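Local coordinates for allophycocyanin beta-18 subunit apoprotein (Chroococcidiopsis thermalis PCC 7203, PDB 6HRK) that binds biliverdin IX alpha in a helical globin-like fold and fluoresces in the far-red, as an artificial biliprotein derived from a light-harvesting allophycocyanin subunit, at residues 73-78 and 128-133; 23-28 and 102-107. The protein carries 18 engineered substitutions. All blocks are in the same frame, centred on the assembly; numbering follows the deposited sequence.

Interaction 1. Residues 73-78 and 128-133. Engineered in segment 128-133: I130 (natural residue Val), A131 (natural residue Val), V133 (natural residue Glu).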
loop_
_atom_site.group_PDB
_atom_site.type_symbol
_atom_site.label_atom_id
_atom_site.label_comp_id
_atom_site.label_asym_id
_atom_site.label_seq_id
_atom_site.Cartn_x
_atom_site.Cartn_y
_atom_site.Cartn_z
ATOM N N SER A 73 -9.626 10.760 -5.665
ATOM C CA SER A 73 -9.493 12.062 -6.345
ATOM C C SER A 73 -8.535 13.020 -5.634
ATOM O O SER A 73 -7.800 13.766 -6.283
ATOM C CB SER A 73 -10.864 12.733 -6.474
ATOM O OG SER A 73 -11.846 11.812 -6.926
ATOM N N VAL A 74 -8.556 12.991 -4.301
ATOM C CA VAL A 74 -7.655 13.807 -3.471
ATOM C C VAL A 74 -6.162 13.578 -3.748
ATOM O O VAL A 74 -5.365 14.516 -3.644
ATOM C CB VAL A 74 -7.929 13.622 -1.954
ATOM C CG1 VAL A 74 -9.347 14.068 -1.608
ATOM C CG2 VAL A 74 -7.650 12.190 -1.488
ATOM N N LEU A 75 -5.795 12.347 -4.106
ATOM C CA LEU A 75 -4.405 12.000 -4.424
ATOM C C LEU A 75 -3.985 12.600 -5.767
ATOM O O LEU A 75 -4.721 12.508 -6.749
ATOM C CB LEU A 75 -4.220 10.477 -4.459
ATOM C CG LEU A 75 -4.527 9.717 -3.162
ATOM C CD1 LEU A 75 -4.723 8.234 -3.438
ATOM C CD2 LEU A 75 -3.434 9.931 -2.127
ATOM N N ASP A 76 -2.801 13.208 -5.798
ATOM C CA ASP A 76 -2.290 13.877 -6.993
ATOM C C ASP A 76 -1.717 12.837 -7.959
ATOM O O ASP A 76 -0.774 12.119 -7.614
ATOM C CB ASP A 76 -1.214 14.902 -6.601
ATOM C CG ASP A 76 -0.861 15.863 -7.731
ATOM O OD1 ASP A 76 -1.737 16.185 -8.563
ATOM O OD2 ASP A 76 0.301 16.316 -7.772
ATOM N N GLU A 77 -2.295 12.757 -9.160
ATOM C CA GLU A 77 -1.887 11.770 -10.167
ATOM C C GLU A 77 -0.488 12.044 -10.732
ATOM O O GLU A 77 0.220 11.107 -11.103
ATOM C CB GLU A 77 -2.919 11.698 -11.305
ATOM C CG GLU A 77 -2.694 10.558 -12.294
ATOM C CD GLU A 77 -3.892 10.305 -13.194
ATOM O OE1 GLU A 77 -4.859 9.665 -12.729
ATOM O OE2 GLU A 77 -3.862 10.730 -14.369
ATOM N N ARG A 78 -0.099 13.319 -10.804
ATOM C CA ARG A 78 1.259 13.702 -11.218
ATOM C C ARG A 78 2.314 13.265 -10.203
ATOM O O ARG A 78 3.407 12.849 -10.585
ATOM C CB ARG A 78 1.355 15.216 -11.430
ATOM N N ASP A 128 -6.334 0.153 -5.348
ATOM C CA ASP A 128 -6.409 -0.126 -6.789
ATOM C C ASP A 128 -6.019 1.072 -7.670
ATOM O O ASP A 128 -5.531 0.878 -8.785
ATOM C CB ASP A 128 -7.817 -0.599 -7.186
ATOM C CG ASP A 128 -8.174 -1.968 -6.616
ATOM O OD1 ASP A 128 -7.269 -2.788 -6.350
ATOM O OD2 ASP A 128 -9.382 -2.233 -6.452
ATOM N N TYR A 129 -6.247 2.292 -7.186
ATOM C CA TYR A 129 -5.901 3.500 -7.939
ATOM C C TYR A 129 -4.390 3.730 -7.955
ATOM O O TYR A 129 -3.796 3.900 -9.023
ATOM C CB TYR A 129 -6.613 4.729 -7.368
ATOM C CG TYR A 129 -6.268 6.013 -8.092
ATOM C CD1 TYR A 129 -6.661 6.217 -9.413
ATOM C CD2 TYR A 129 -5.534 7.019 -7.462
ATOM C CE1 TYR A 129 -6.342 7.390 -10.083
ATOM C CE2 TYR A 129 -5.212 8.196 -8.122
ATOM C CZ TYR A 129 -5.617 8.377 -9.431
ATOM O OH TYR A 129 -5.296 9.542 -10.087
ATOM N N ILE A 130 -3.783 3.733 -6.770
ATOM C CA ILE A 130 -2.329 3.897 -6.632
ATOM C C ILE A 130 -1.586 2.745 -7.327
ATOM O O ILE A 130 -0.579 2.978 -7.994
ATOM C CB ILE A 130 -1.899 4.027 -5.144
ATOM C CG1 ILE A 130 -2.435 5.339 -4.548
ATOM C CG2 ILE A 130 -0.378 3.992 -4.998
ATOM C CD1 ILE A 130 -2.361 5.419 -3.037
ATOM N N ALA A 131 -2.095 1.520 -7.181
ATOM C CA ALA A 131 -1.545 0.354 -7.886
ATOM C C ALA A 131 -1.636 0.481 -9.413
ATOM O O ALA A 131 -0.713 0.075 -10.123
ATOM C CB ALA A 131 -2.237 -0.921 -7.427
ATOM N N ARG A 132 -2.742 1.040 -9.904
ATOM C CA ARG A 132 -2.945 1.255 -11.342
ATOM C C ARG A 132 -1.985 2.282 -11.935
ATOM O O ARG A 132 -1.403 2.044 -12.992
ATOM C CB ARG A 132 -4.390 1.682 -11.626
ATOM N N VAL A 133 -1.823 3.413 -11.252
ATOM C CA VAL A 133 -0.949 4.495 -11.728
ATOM C C VAL A 133 0.541 4.142 -11.552
ATOM O O VAL A 133 1.372 4.600 -12.331
ATOM C CB VAL A 133 -1.302 5.848 -11.055
ATOM C CG1 VAL A 133 -0.358 6.960 -11.507
ATOM C CG2 VAL A 133 -2.744 6.234 -11.374
#
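The one polar link across this contact runs from Y129 to E77: the phenol OH donates a hydrogen bond to OE1 of the carboxylate over 2.7 Å. It reaches that oxygen on its anti side, 19° out of the carboxylate plane, and the two side chains cross at about a right angle. With CG anti to the backbone N (chi1 179°), the ring points across toward the start of helix 77-90, and the length of the phenol carries OH to E77.

The rest is apolar, and packs the loop and first turn of helix 77-90, with D76 at its N-cap position, against helix 125-134. From the loop, CD1 of L75 meets CD1 of the engineered I130 at 3.7 Å and lies at the ring edge of Y129, 4.3 Å from CD2. V133, also engineered and one turn further along the same helix as Y129, covers a face of its ring with CG2, while its CG1 lies 4.2 Å from the backbone O of E77. L80 touches Y129, I130 and V133 alike.

A phenylalanine in place of Y129 would probably keep the greasy packing but leave the E77 carboxylate without its hydroxyl donor. Tyrosine thus suits a boundary site: its ring joins the apolar layer, while its hydroxyl meets the carboxylate of the exposed E77.

Interaction 2. Residues 23-28 and 102-107. Engineered in segment 23-28: Q28 (natural residue Leu). Engineered in segment 102-107: K106 (natural residue Asn).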
loop_
_atom_site.group_PDB
_atom_site.type_symbol
_atom_site.label_atom_id
_atom_site.label_comp_id
_atom_site.label_asym_id
_atom_site.label_seq_id
_atom_site.Cartn_x
_atom_site.Cartn_y
_atom_site.Cartn_z
ATOM N N LYS A 23 4.179 -4.788 8.146
ATOM C CA LYS A 23 5.031 -5.949 8.483
ATOM C C LYS A 23 4.474 -7.293 7.992
ATOM O O LYS A 23 5.239 -8.160 7.564
ATOM C CB LYS A 23 5.312 -6.011 9.999
ATOM C CG LYS A 23 6.605 -5.323 10.440
ATOM C CD LYS A 23 6.671 -3.848 10.063
ATOM C CE LYS A 23 8.006 -3.227 10.454
ATOM N NZ LYS A 23 9.158 -3.753 9.663
ATOM N N THR A 24 3.153 -7.453 8.053
ATOM C CA THR A 24 2.473 -8.636 7.519
ATOM C C THR A 24 2.516 -8.664 5.985
ATOM O O THR A 24 2.723 -9.723 5.388
ATOM C CB THR A 24 0.998 -8.695 7.984
ATOM O OG1 THR A 24 0.936 -8.571 9.410
ATOM C CG2 THR A 24 0.332 -10.007 7.562
ATOM N N ALA A 25 2.307 -7.503 5.361
ATOM C CA ALA A 25 2.347 -7.375 3.898
ATOM C C ALA A 25 3.740 -7.596 3.303
ATOM O O ALA A 25 3.861 -8.233 2.254
ATOM C CB ALA A 25 1.807 -6.019 3.464
ATOM N N VAL A 26 4.782 -7.085 3.967
ATOM C CA VAL A 26 6.156 -7.194 3.438
ATOM C C VAL A 26 6.649 -8.638 3.573
ATOM O O VAL A 26 7.385 -9.126 2.716
ATOM C CB VAL A 26 7.217 -6.264 4.114
ATOM C CG1 VAL A 26 8.294 -5.889 3.102
ATOM C CG2 VAL A 26 6.628 -4.989 4.708
ATOM N N SER A 27 6.242 -9.305 4.655
ATOM C CA SER A 27 6.580 -10.710 4.891
ATOM C C SER A 27 6.078 -11.620 3.762
ATOM O O SER A 27 6.838 -12.444 3.247
ATOM C CB SER A 27 6.015 -11.177 6.237
ATOM O OG SER A 27 6.417 -12.502 6.537
ATOM N N GLN A 28 4.810 -11.458 3.379
ATOM C CA GLN A 28 4.231 -12.251 2.280
ATOM C C GLN A 28 4.742 -11.795 0.907
ATOM O O GLN A 28 4.790 -12.596 -0.025
ATOM C CB GLN A 28 2.693 -12.233 2.310
ATOM C CG GLN A 28 2.079 -13.501 1.729
ATOM C CD GLN A 28 0.583 -13.402 1.506
ATOM O OE1 GLN A 28 0.130 -12.982 0.440
ATOM N NE2 GLN A 28 -0.194 -13.813 2.501
ATOM N N GLN A 102 -1.569 -3.987 -2.984
ATOM C CA GLN A 102 -2.707 -4.907 -3.085
ATOM C C GLN A 102 -2.734 -5.948 -1.954
ATOM O O GLN A 102 -3.805 -6.424 -1.579
ATOM C CB GLN A 102 -2.726 -5.609 -4.453
ATOM C CG GLN A 102 -2.907 -4.692 -5.662
ATOM C CD GLN A 102 -4.341 -4.232 -5.871
ATOM O OE1 GLN A 102 -5.108 -4.084 -4.919
ATOM N NE2 GLN A 102 -4.706 -3.992 -7.128
ATOM N N LEU A 103 -1.561 -6.303 -1.427
ATOM C CA LEU A 103 -1.457 -7.146 -0.232
ATOM C C LEU A 103 -1.974 -6.400 0.989
ATOM O O LEU A 103 -2.770 -6.944 1.756
ATOM C CB LEU A 103 -0.009 -7.590 0.018
ATOM C CG LEU A 103 0.544 -8.690 -0.892
ATOM C CD1 LEU A 103 2.061 -8.742 -0.794
ATOM C CD2 LEU A 103 -0.062 -10.045 -0.552
ATOM N N MET A 104 -1.515 -5.156 1.158
ATOM C CA MET A 104 -1.979 -4.277 2.242
ATOM C C MET A 104 -3.488 -4.030 2.190
ATOM O O MET A 104 -4.116 -3.889 3.238
ATOM C CB MET A 104 -1.215 -2.941 2.249
ATOM C CG MET A 104 0.178 -3.030 2.860
ATOM S SD MET A 104 1.007 -1.439 3.083
ATOM C CE MET A 104 1.086 -0.848 1.394
ATOM N N LYS A 105 -4.064 -3.984 0.986
ATOM C CA LYS A 105 -5.528 -3.977 0.829
ATOM C C LYS A 105 -6.132 -5.221 1.484
ATOM O O LYS A 105 -7.046 -5.112 2.301
ATOM C CB LYS A 105 -5.931 -3.927 -0.652
ATOM C CG LYS A 105 -7.436 -3.884 -0.899
ATOM C CD LYS A 105 -7.772 -3.716 -2.373
ATOM C CE LYS A 105 -7.595 -5.004 -3.156
ATOM N NZ LYS A 105 -7.932 -4.814 -4.596
ATOM N N LYS A 106 -5.602 -6.387 1.120
ATOM C CA LYS A 106 -6.072 -7.675 1.639
ATOM C C LYS A 106 -5.972 -7.786 3.161
ATOM O O LYS A 106 -6.896 -8.291 3.797
ATOM C CB LYS A 106 -5.299 -8.831 0.992
ATOM N N ILE A 107 -4.868 -7.309 3.737
ATOM C CA ILE A 107 -4.670 -7.369 5.196
ATOM C C ILE A 107 -5.663 -6.442 5.913
ATOM O O ILE A 107 -6.186 -6.798 6.972
ATOM C CB ILE A 107 -3.214 -7.034 5.634
ATOM C CG1 ILE A 107 -2.172 -7.889 4.885
ATOM C CG2 ILE A 107 -3.039 -7.230 7.139
ATOM C CD1 ILE A 107 -2.501 -9.365 4.774
#
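A25 and M104 mark where helices 18-32 and 94-115 come together, their CA atoms 5.6 Å apart. The axes of segments 23-28 and 102-107 approach to 8.9 Å, and their N-to-C directions differ by 129°, so the two segments run roughly antiparallel but splayed.

The single methyl of A25 suits this close passage. Its CB touches CG of M104 at 3.5 Å and faces CB of L103 at 4.2 Å. L103 spreads its two branches over one face of the helix: CD1 lies 3.6 Å from the carbonyl O of A25, while CD2 packs against the long side chain of the engineered Q28. Next to A25, CG2 of T24 meets CD1 of I107, one turn beyond L103, at 4.0 Å. T24 has CG2 anti to the backbone N, which turns this methyl to the partner helix and lets OG1 bond back to the carbonyl O of E20 in its own helix. No hydrogen bond joins the two segments.

Around this packing, M56 of helix 46-69 touches A25, and V21 extends the helix 18-32 surface against M104 and I107. M104 also meets F127 of helix 125-134, placing the contact within the globin-like helical bundle.

Overall arrangement
Interaction 2 is the more buried, with its centre about 8 Å from the centre of the chain; interaction 1 lies about 12 Å out, near the surface. They sit on opposite sides of that centre. Interaction 2 joins two helices by apolar packing, whereas interaction 1 sets a loop and the first turn of helix 77-90 against helix 125-134 and adds a phenol-carboxylate bond at its edge. Helices 94-115 and 125-134, consecutive in the chain, connect them: D128 OD1 receives K105 NZ in a salt bridge and, probably, a hydrogen bond from Q102 NE2. Both contacts also approach the chromophore, through the side chains of I130 and M104, which lie near the bound biliverdin IX alpha.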